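Local coordinates for protein D-alanyl-lipoteichoic acid synthetase (Streptococcus pneumoniae, PDB 3BMA) that probably takes part in attaching D-alanine to lipoteichoic acid during cell wall biogenesis, as a membrane-anchored DltD-family member of the SGNH hydrolase clan, at residues C[88-91]-C[92-95]; C[157-160]-C[161-164]; C[176-179]-C[180-183]; C[183-186]-C[187-190]. The protein carries 1 engineered substitution. All blocks are in the same frame, centred on the assembly; numbering follows the deposited sequence.

How the interactions relate
From the N terminus, interaction 1 comes first: a type I turn between helix 83-90 and the short helix 94-97, in the connection from strand 72-76 to strand 101-105 of the parallel sheet. Interaction 2, about 20 Å away between centres, opens helix 160-167. Interactions 3 and 4 are successive parts of helix 174-194, share Leu183 and have centres about 10 Å apart. None encloses another; each bridges three to five residues, and they run in series. Interactions 2 and 3 meet where Leu162 packs on Asp176 and Ile180. Interactions 2, 3 and 4 all touch a third subunit, whereas interaction 1 stays within its own chain.

Interaction 1 (C[88-91]-C[92-95])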
loop_
_atom_site.group_PDB
_atom_site.type_symbol
_atom_site.label_atom_id
_atom_site.label_comp_id
_atom_site.label_asym_id
_atom_site.label_seq_id
_atom_site.Cartn_x
_atom_site.Cartn_y
_atom_site.Cartn_z
ATOM N N PHE C 88 12.378 -25.344 -3.062
ATOM C CA PHE C 88 12.356 -23.892 -3.222
ATOM C C PHE C 88 12.584 -23.462 -4.668
ATOM O O PHE C 88 11.972 -22.503 -5.135
ATOM C CB PHE C 88 13.346 -23.221 -2.265
ATOM C CG PHE C 88 12.897 -23.243 -0.830
ATOM C CD1 PHE C 88 11.676 -22.690 -0.465
ATOM C CD2 PHE C 88 13.692 -23.812 0.155
ATOM C CE1 PHE C 88 11.249 -22.722 0.852
ATOM C CE2 PHE C 88 13.274 -23.838 1.475
ATOM C CZ PHE C 88 12.053 -23.292 1.822
ATOM N N GLY C 89 13.447 -24.187 -5.373
ATOM C CA GLY C 89 13.662 -23.969 -6.805
ATOM C C GLY C 89 12.416 -24.215 -7.640
ATOM O O GLY C 89 12.201 -23.530 -8.641
ATOM N N MET C 90 11.601 -25.192 -7.225
ATOM C CA MET C 90 10.344 -25.546 -7.909
ATOM C C MET C 90 9.323 -24.412 -7.863
ATOM O O MET C 90 8.585 -24.217 -8.822
ATOM C CB MET C 90 9.715 -26.815 -7.313
ATOM C CG MET C 90 10.404 -28.132 -7.679
ATOM S SD MET C 90 9.684 -29.584 -6.860
ATOM C CE MET C 90 11.127 -30.627 -6.788
ATOM N N GLN C 91 9.306 -23.664 -6.753
ATOM C CA GLN C 91 8.386 -22.533 -6.531
ATOM C C GLN C 91 8.469 -21.438 -7.601
ATOM O O GLN C 91 7.531 -20.661 -7.770
ATOM C CB GLN C 91 8.616 -21.906 -5.147
ATOM C CG GLN C 91 8.600 -22.878 -3.963
ATOM C CD GLN C 91 7.318 -23.681 -3.862
ATOM O OE1 GLN C 91 6.216 -23.134 -3.917
ATOM N NE2 GLN C 91 7.458 -24.993 -3.717
ATOM N N GLN C 92 9.594 -21.392 -8.313
ATOM C CA GLN C 92 9.816 -20.463 -9.420
ATOM C C GLN C 92 9.240 -20.953 -10.752
ATOM O O GLN C 92 9.139 -20.180 -11.706
ATOM C CB GLN C 92 11.314 -20.237 -9.615
ATOM C CG GLN C 92 12.036 -19.558 -8.474
ATOM C CD GLN C 92 13.523 -19.534 -8.714
ATOM O OE1 GLN C 92 14.201 -20.543 -8.542
ATOM N NE2 GLN C 92 14.043 -18.384 -9.121
ATOM N N MET C 93 8.887 -22.234 -10.822
ATOM C CA MET C 93 8.512 -22.859 -12.095
ATOM C C MET C 93 7.304 -23.798 -11.993
ATOM O O MET C 93 7.209 -24.776 -12.734
ATOM C CB MET C 93 9.721 -23.584 -12.718
ATOM C CG MET C 93 10.454 -24.532 -11.775
ATOM S SD MET C 93 11.766 -25.448 -12.606
ATOM C CE MET C 93 12.458 -26.338 -11.231
ATOM N N LEU C 94 6.378 -23.473 -11.090
ATOM C CA LEU C 94 5.138 -24.239 -10.892
ATOM C C LEU C 94 4.263 -24.499 -12.138
ATOM O O LEU C 94 3.823 -25.636 -12.326
ATOM C CB LEU C 94 4.301 -23.647 -9.743
ATOM C CG LEU C 94 4.291 -24.346 -8.376
ATOM C CD1 LEU C 94 5.604 -25.035 -8.046
ATOM C CD2 LEU C 94 3.904 -23.376 -7.274
ATOM N N PRO C 95 4.005 -23.471 -12.988
ATOM C CA PRO C 95 3.227 -23.788 -14.196
ATOM C C PRO C 95 3.995 -24.627 -15.227
ATOM O O PRO C 95 3.377 -25.291 -16.064
ATOM C CB PRO C 95 2.904 -22.404 -14.786
ATOM C CG PRO C 95 3.223 -21.418 -13.709
ATOM C CD PRO C 95 4.337 -22.033 -12.943
HETATM O O HOH W 1 5.772 -20.467 -9.996
#
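A type I beta turn runs from Met90 to Met93, with Gln91 and Gln92 at its corners, and is closed by a hydrogen bond of 2.8 Å from Met93 N to Met90 O. The donor stands well above the carbonyl plane, 52° out of it. One residue earlier a weak bond of 3.4 Å joins Gln92 N to Gly89 O. The turn links helix 83-90 to the short, weakly bonded helix 94-97, in the connection from strand 72-76 to strand 101-105 of the parallel sheet. Water 1 reinforces the step: it donates to Gln91 O at 2.8 Å and accepts a long bond from Leu94 N.

Side-chain carbons crowd the same carbonyls. Leu94 CD1 presses on Met90 O at 3.2 Å, while its other methyl, CD2, lies 4.1 Å from Gln91 OE1, the two side chains running side by side in the same direction. Met93 sets CG between its backbone N and carbonyl carbon (chi1 50°); this brings CG close to Gly89 O and Met90 O, and the extended chain carries CE to an apolar contact 4.5 Å from Met90 CG. Beyond the turn, Met93 packs on Val33 and Leu36 of helix 29-36 and Met90 on Val281 and Phe285 of helix 274-287.

The polar ends look elsewhere. Gln91 folds back at chi2 (-57°), and its NE2 bonds to Tyr87 O. Gln92 NE2 donates to Asp128 OD2 and Lys27 O. A single ammonium group, Lys32 NZ, bonds to both Gly89 O and Gln92 OE1, and probably offsets part of the carbonyl's negative charge.

Interaction 2 (C[157-160]-C[161-164]); sequences VAMK and DLVQ
Lys160 and Gln164, one helical turn apart, slant across each other: the aliphatic part of the lysine passes across the amide end, with Lys160 CE 3.5 Å from Gln164 NE2. Lys160 CG lies anti to its backbone N (chi1 -168°), and the chain beyond is extended, carrying NZ past the glutamine to Asn156 OD1 and to Glu171 of a second subunit. Gln164 CB and CG rest on Lys160 O, whose bond from Gln164 N is 2.9 Å long.

Met159 stands at the N-cap position of helix 160-167. Its carbonyl is gripped twice: Val163 N approaches in the carbonyl plane at 3.2 Å, whereas Leu162 N comes from above it, 56° out, at 3.1 Å. On another flank of the helix start, Leu162 CD1 touches Met159 CB at 3.8 Å and also grazes CG and SD, an oblique meeting of a methyl with a thioether chain that bends at chi3. Asp161 turns its carboxylate back along the cap, OD2 lying 3.7 Å from Met159 C, and its OD1 takes a hydrogen bond from Thr174 N of the second subunit.

Val157 and Val163 meet at roughly a right angle, CG1 to CG2 at 4.1 Å, where both also pack on Leu151 of helix 141-153.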
loop_
_atom_site.group_PDB
_atom_site.type_symbol
_atom_site.label_atom_id
_atom_site.label_comp_id
_atom_site.label_asym_id
_atom_site.label_seq_id
_atom_site.Cartn_x
_atom_site.Cartn_y
_atom_site.Cartn_z
ATOM N N VAL C 157 16.432 -14.193 8.561
ATOM C CA VAL C 157 16.027 -14.195 7.151
ATOM C C VAL C 157 15.312 -12.884 6.775
ATOM O O VAL C 157 14.783 -12.185 7.643
ATOM C CB VAL C 157 15.147 -15.465 6.831
ATOM C CG1 VAL C 157 13.747 -15.375 7.456
ATOM C CG2 VAL C 157 15.077 -15.757 5.336
ATOM N N ALA C 158 15.338 -12.543 5.488
ATOM C CA ALA C 158 14.527 -11.459 4.951
ATOM C C ALA C 158 13.055 -11.834 5.062
ATOM O O ALA C 158 12.695 -13.000 4.870
ATOM C CB ALA C 158 14.900 -11.182 3.505
ATOM N N MET C 159 12.224 -10.843 5.384
ATOM C CA MET C 159 10.794 -11.030 5.687
ATOM C C MET C 159 10.562 -12.072 6.789
ATOM O O MET C 159 9.700 -12.949 6.668
ATOM C CB MET C 159 9.985 -11.333 4.417
ATOM C CG MET C 159 9.882 -10.147 3.470
ATOM S SD MET C 159 9.314 -10.619 1.836
ATOM C CE MET C 159 10.748 -11.491 1.232
ATOM N N LYS C 160 11.348 -11.939 7.858
ATOM C CA LYS C 160 11.327 -12.819 9.028
ATOM C C LYS C 160 9.949 -12.906 9.690
ATOM O O LYS C 160 9.558 -13.971 10.164
ATOM C CB LYS C 160 12.378 -12.339 10.037
ATOM C CG LYS C 160 12.693 -13.303 11.175
ATOM C CD LYS C 160 13.842 -12.774 12.024
ATOM C CE LYS C 160 13.848 -13.385 13.418
ATOM N NZ LYS C 160 14.986 -12.885 14.239
ATOM N N ASP C 161 9.218 -11.791 9.698
ATOM C CA ASP C 161 7.869 -11.720 10.273
ATOM C C ASP C 161 6.870 -12.638 9.556
ATOM O O ASP C 161 5.991 -13.228 10.189
ATOM C CB ASP C 161 7.360 -10.267 10.274
ATOM C CG ASP C 161 7.252 -9.672 8.865
ATOM O OD1 ASP C 161 6.117 -9.388 8.426
ATOM O OD2 ASP C 161 8.294 -9.501 8.190
ATOM N N LEU C 162 7.035 -12.764 8.241
ATOM C CA LEU C 162 6.129 -13.532 7.397
ATOM C C LEU C 162 6.435 -15.023 7.475
ATOM O O LEU C 162 5.522 -15.848 7.483
ATOM C CB LEU C 162 6.203 -13.034 5.948
ATOM C CG LEU C 162 5.764 -11.584 5.708
ATOM C CD1 LEU C 162 6.195 -11.086 4.339
ATOM C CD2 LEU C 162 4.272 -11.437 5.869
ATOM N N VAL C 163 7.725 -15.350 7.537
ATOM C CA VAL C 163 8.200 -16.729 7.670
ATOM C C VAL C 163 7.867 -17.307 9.058
ATOM O O VAL C 163 7.424 -18.458 9.161
ATOM C CB VAL C 163 9.721 -16.833 7.344
ATOM C CG1 VAL C 163 10.209 -18.263 7.439
ATOM C CG2 VAL C 163 10.004 -16.299 5.942
ATOM N N GLN C 164 8.055 -16.503 10.110
ATOM C CA GLN C 164 7.699 -16.893 11.486
ATOM C C GLN C 164 6.210 -17.186 11.674
ATOM O O GLN C 164 5.854 -18.100 12.421
ATOM C CB GLN C 164 8.124 -15.824 12.499
ATOM C CG GLN C 164 9.589 -15.872 12.917
ATOM C CD GLN C 164 9.986 -14.710 13.825
ATOM O OE1 GLN C 164 9.381 -13.633 13.790
ATOM N NE2 GLN C 164 11.013 -14.926 14.640
#

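Interaction 3 (C[176-179]-C[180-183])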
loop_
_atom_site.group_PDB
_atom_site.type_symbol
_atom_site.label_atom_id
_atom_site.label_comp_id
_atom_site.label_asym_id
_atom_site.label_seq_id
_atom_site.Cartn_x
_atom_site.Cartn_y
_atom_site.Cartn_z
ATOM N N ASP C 176 -0.363 -8.194 5.008
ATOM C CA ASP C 176 0.728 -9.135 4.779
ATOM C C ASP C 176 0.625 -9.778 3.394
ATOM O O ASP C 176 1.615 -9.836 2.662
ATOM C CB ASP C 176 0.733 -10.215 5.866
ATOM C CG ASP C 176 1.234 -9.704 7.220
ATOM O OD1 ASP C 176 1.742 -8.561 7.313
ATOM O OD2 ASP C 176 1.115 -10.461 8.205
ATOM N N ASN C 177 -0.581 -10.228 3.044
ATOM C CA ASN C 177 -0.857 -10.881 1.760
ATOM C C ASN C 177 -0.615 -9.978 0.560
ATOM O O ASN C 177 -0.024 -10.410 -0.431
ATOM C CB ASN C 177 -2.296 -11.410 1.719
ATOM C CG ASN C 177 -2.468 -12.701 2.495
ATOM O OD1 ASN C 177 -1.498 -13.399 2.783
ATOM N ND2 ASN C 177 -3.712 -13.029 2.829
ATOM N N GLU C 178 -1.078 -8.733 0.663
ATOM C CA GLU C 178 -0.878 -7.723 -0.371
ATOM C C GLU C 178 0.604 -7.431 -0.582
ATOM O O GLU C 178 1.066 -7.373 -1.723
ATOM C CB GLU C 178 -1.660 -6.444 -0.039
ATOM C CG GLU C 178 -1.239 -5.161 -0.792
ATOM C CD GLU C 178 -1.401 -5.223 -2.320
ATOM O OE1 GLU C 178 -0.843 -4.333 -2.997
ATOM O OE2 GLU C 178 -2.077 -6.136 -2.851
ATOM N N MET C 179 1.339 -7.277 0.520
ATOM C CA MET C 179 2.786 -7.059 0.480
ATOM C C MET C 179 3.536 -8.200 -0.210
ATOM O O MET C 179 4.412 -7.954 -1.040
ATOM C CB MET C 179 3.340 -6.817 1.889
ATOM C CG MET C 179 3.109 -5.399 2.417
ATOM S SD MET C 179 3.950 -4.112 1.468
ATOM C CE MET C 179 5.653 -4.554 1.756
ATOM N N ILE C 180 3.169 -9.438 0.130
ATOM C CA ILE C 180 3.733 -10.645 -0.494
ATOM C C ILE C 180 3.479 -10.671 -2.003
ATOM O O ILE C 180 4.403 -10.890 -2.787
ATOM C CB ILE C 180 3.172 -11.933 0.169
ATOM C CG1 ILE C 180 3.784 -12.129 1.553
ATOM C CG2 ILE C 180 3.450 -13.167 -0.674
ATOM C CD1 ILE C 180 3.040 -13.117 2.392
ATOM N N GLU C 181 2.233 -10.407 -2.389
ATOM C CA GLU C 181 1.801 -10.463 -3.786
ATOM C C GLU C 181 2.443 -9.381 -4.643
ATOM O O GLU C 181 2.763 -9.615 -5.814
ATOM C CB GLU C 181 0.281 -10.344 -3.861
ATOM C CG GLU C 181 -0.460 -11.618 -3.505
ATOM C CD GLU C 181 -1.851 -11.346 -2.965
ATOM O OE1 GLU C 181 -2.308 -12.128 -2.103
ATOM O OE2 GLU C 181 -2.483 -10.350 -3.390
ATOM N N LEU C 182 2.631 -8.201 -4.061
ATOM C CA LEU C 182 3.280 -7.098 -4.759
ATOM C C LEU C 182 4.719 -7.550 -4.986
ATOM O O LEU C 182 5.176 -7.650 -6.124
ATOM C CB LEU C 182 3.257 -5.832 -3.899
ATOM C CG LEU C 182 3.871 -4.577 -4.522
ATOM C CD1 LEU C 182 5.010 -4.052 -3.661
ATOM C CD2 LEU C 182 4.351 -4.859 -5.937
ATOM N N LEU C 183 5.427 -7.823 -3.895
ATOM C CA LEU C 183 6.876 -8.012 -3.947
ATOM C C LEU C 183 7.311 -9.255 -4.722
ATOM O O LEU C 183 8.400 -9.273 -5.302
ATOM C CB LEU C 183 7.476 -8.009 -2.536
ATOM C CG LEU C 183 7.344 -6.733 -1.687
ATOM C CD1 LEU C 183 7.776 -6.998 -0.249
ATOM C CD2 LEU C 183 8.107 -5.542 -2.272
HETATM O O HOH W 2 -3.870 -8.206 -2.330
#
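Four consecutive i to i+4 bonds, from Ile180 N to Asp176 O through to Leu183 N to Met179 O, hold these two turns of helix 174-194 in regular form. Met179 and Leu183 run side by side in the same direction. The methionine bends at chi2 and chi3, both -64°, which turns its methyl toward the next turn, CE lying 3.8 Å from Leu183 CD1. Leu183 CG also rests on Met179 O. Ile180 lays CG1 against Asp176 O at 3.3 Å and packs on Leu162 of helix 160-167, while the Asp176 carboxylate pairs with Lys165.

On another flank, Glu178 and Glu181 bring OE2 and OE2 to 4.3 Å. Water 2 stands between them and donates to each, 2.8 Å from Glu178 OE2 and 2.8 Å from Glu181 OE2. Glu181 OE1 forms a salt bridge with the engineered Arg189 of a fourth subunit, and Leu183 packs on Phe186 of a third. With both its protons given to carboxylates, the water probably eases the repulsion within the pair, and in this construct the engineered Arg189 of the fourth subunit probably helps to keep Glu181 charged.

Interaction 4 (C[183-186]-C[187-190]). Engineered in segment 187-190: Arg189 (natural residue Cys).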
loop_
_atom_site.group_PDB
_atom_site.type_symbol
_atom_site.label_atom_id
_atom_site.label_comp_id
_atom_site.label_asym_id
_atom_site.label_seq_id
_atom_site.Cartn_x
_atom_site.Cartn_y
_atom_site.Cartn_z
ATOM N N LEU C 183 5.427 -7.823 -3.895
ATOM C CA LEU C 183 6.876 -8.012 -3.947
ATOM C C LEU C 183 7.311 -9.255 -4.722
ATOM O O LEU C 183 8.400 -9.273 -5.302
ATOM C CB LEU C 183 7.476 -8.009 -2.536
ATOM C CG LEU C 183 7.344 -6.733 -1.687
ATOM C CD1 LEU C 183 7.776 -6.998 -0.249
ATOM C CD2 LEU C 183 8.107 -5.542 -2.272
ATOM N N ALA C 184 6.458 -10.281 -4.725
ATOM C CA ALA C 184 6.694 -11.502 -5.494
ATOM C C ALA C 184 6.555 -11.249 -6.987
ATOM O O ALA C 184 7.335 -11.780 -7.775
ATOM C CB ALA C 184 5.750 -12.617 -5.060
ATOM N N ARG C 185 5.561 -10.444 -7.362
ATOM C CA ARG C 185 5.370 -10.020 -8.748
ATOM C C ARG C 185 6.531 -9.172 -9.225
ATOM O O ARG C 185 6.980 -9.316 -10.359
ATOM C CB ARG C 185 4.077 -9.223 -8.911
ATOM C CG ARG C 185 2.848 -10.053 -9.213
ATOM C CD ARG C 185 1.705 -9.173 -9.709
ATOM N NE ARG C 185 1.338 -8.139 -8.737
ATOM C CZ ARG C 185 0.503 -8.321 -7.714
ATOM N NH1 ARG C 185 -0.073 -9.499 -7.503
ATOM N NH2 ARG C 185 0.244 -7.320 -6.890
ATOM N N PHE C 186 7.004 -8.280 -8.355
ATOM C CA PHE C 186 8.166 -7.464 -8.658
ATOM C C PHE C 186 9.408 -8.321 -8.848
ATOM O O PHE C 186 10.175 -8.094 -9.788
ATOM C CB PHE C 186 8.415 -6.399 -7.589
ATOM C CG PHE C 186 9.645 -5.572 -7.847
ATOM C CD1 PHE C 186 9.798 -4.885 -9.054
ATOM C CD2 PHE C 186 10.650 -5.487 -6.897
ATOM C CE1 PHE C 186 10.936 -4.138 -9.309
ATOM C CE2 PHE C 186 11.794 -4.733 -7.141
ATOM C CZ PHE C 186 11.933 -4.054 -8.348
ATOM N N ASN C 187 9.591 -9.301 -7.963
ATOM C CA ASN C 187 10.709 -10.239 -8.060
ATOM C C ASN C 187 10.683 -11.136 -9.291
ATOM O O ASN C 187 11.740 -11.468 -9.825
ATOM C CB ASN C 187 10.818 -11.102 -6.803
ATOM C CG ASN C 187 11.883 -10.611 -5.851
ATOM O OD1 ASN C 187 12.679 -9.732 -6.181
ATOM N ND2 ASN C 187 11.909 -11.188 -4.663
ATOM N N GLU C 188 9.490 -11.534 -9.735
ATOM C CA GLU C 188 9.392 -12.315 -10.964
ATOM C C GLU C 188 9.622 -11.476 -12.232
ATOM O O GLU C 188 10.242 -11.964 -13.174
ATOM C CB GLU C 188 8.102 -13.159 -11.031
ATOM C CG GLU C 188 6.822 -12.428 -11.415
ATOM C CD GLU C 188 5.730 -13.355 -11.934
ATOM O OE1 GLU C 188 4.544 -12.959 -11.874
ATOM O OE2 GLU C 188 6.051 -14.472 -12.401
ATOM N N ARG C 189 9.157 -10.222 -12.239
ATOM C CA ARG C 189 9.392 -9.299 -13.364
ATOM C C ARG C 189 10.860 -8.905 -13.466
ATOM O O ARG C 189 11.399 -8.768 -14.563
ATOM C CB ARG C 189 8.537 -8.030 -13.256
ATOM C CG ARG C 189 7.046 -8.245 -13.452
ATOM C CD ARG C 189 6.304 -6.915 -13.591
ATOM N NE ARG C 189 5.049 -6.890 -12.834
ATOM C CZ ARG C 189 3.889 -7.404 -13.247
ATOM N NH1 ARG C 189 3.792 -8.007 -14.427
ATOM N NH2 ARG C 189 2.818 -7.317 -12.469
ATOM N N GLN C 190 11.488 -8.726 -12.309
ATOM C CA GLN C 190 12.896 -8.384 -12.206
ATOM C C GLN C 190 13.763 -9.533 -12.710
ATOM O O GLN C 190 14.635 -9.333 -13.563
ATOM C CB GLN C 190 13.229 -8.094 -10.747
ATOM C CG GLN C 190 14.301 -7.072 -10.524
ATOM C CD GLN C 190 14.400 -6.657 -9.074
ATOM O OE1 GLN C 190 14.744 -5.517 -8.775
ATOM N NE2 GLN C 190 14.102 -7.580 -8.162
#
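The Phe186 ring and the Gln190 amide slant across each other, their planes 49° apart, and OE1 does the touching: it lies 3.2 Å from Phe186 CZ and 3.5 Å from Phe186 CE2, approaching obliquely. Phe186 CG is anti to its backbone N (chi1 178°), which swings the ring along the helix toward Gln190. The second flat pair is Arg185 with Arg189, an engineered residue. Their chains run side by side, with guanidinium planes 48° apart; Arg189 NH2 sits at the edge of the Arg185 guanidinium, 4.1 Å from Arg185 NE, and comes closer to Arg185 CD, at 3.5 Å.

The backbone of helix 174-194 continues here with four i to i+4 bonds, from Asn187 N to Leu183 O through to Gln190 N to Phe186 O. Side-chain carbons rest on the accepting carbonyls as well: Glu188 CG and Arg189 CG both lie 3.3 Å from Arg185 O.

Asn187 ND2 binds Gln190 OE1 of a third subunit and also Thr131 of its own chain. The Gln190 here makes the reciprocal bond, to Asn187 of that subunit, while Phe186 packs there on the same asparagine. Arg185 NH2 forms a salt bridge with Glu178 of a fourth subunit. The paired amides thus join two copies of this helix through matched polar bonds, and Glu178 of the fourth subunit probably offsets part of the like-charge repulsion that the engineered Arg189 introduces beside Arg185.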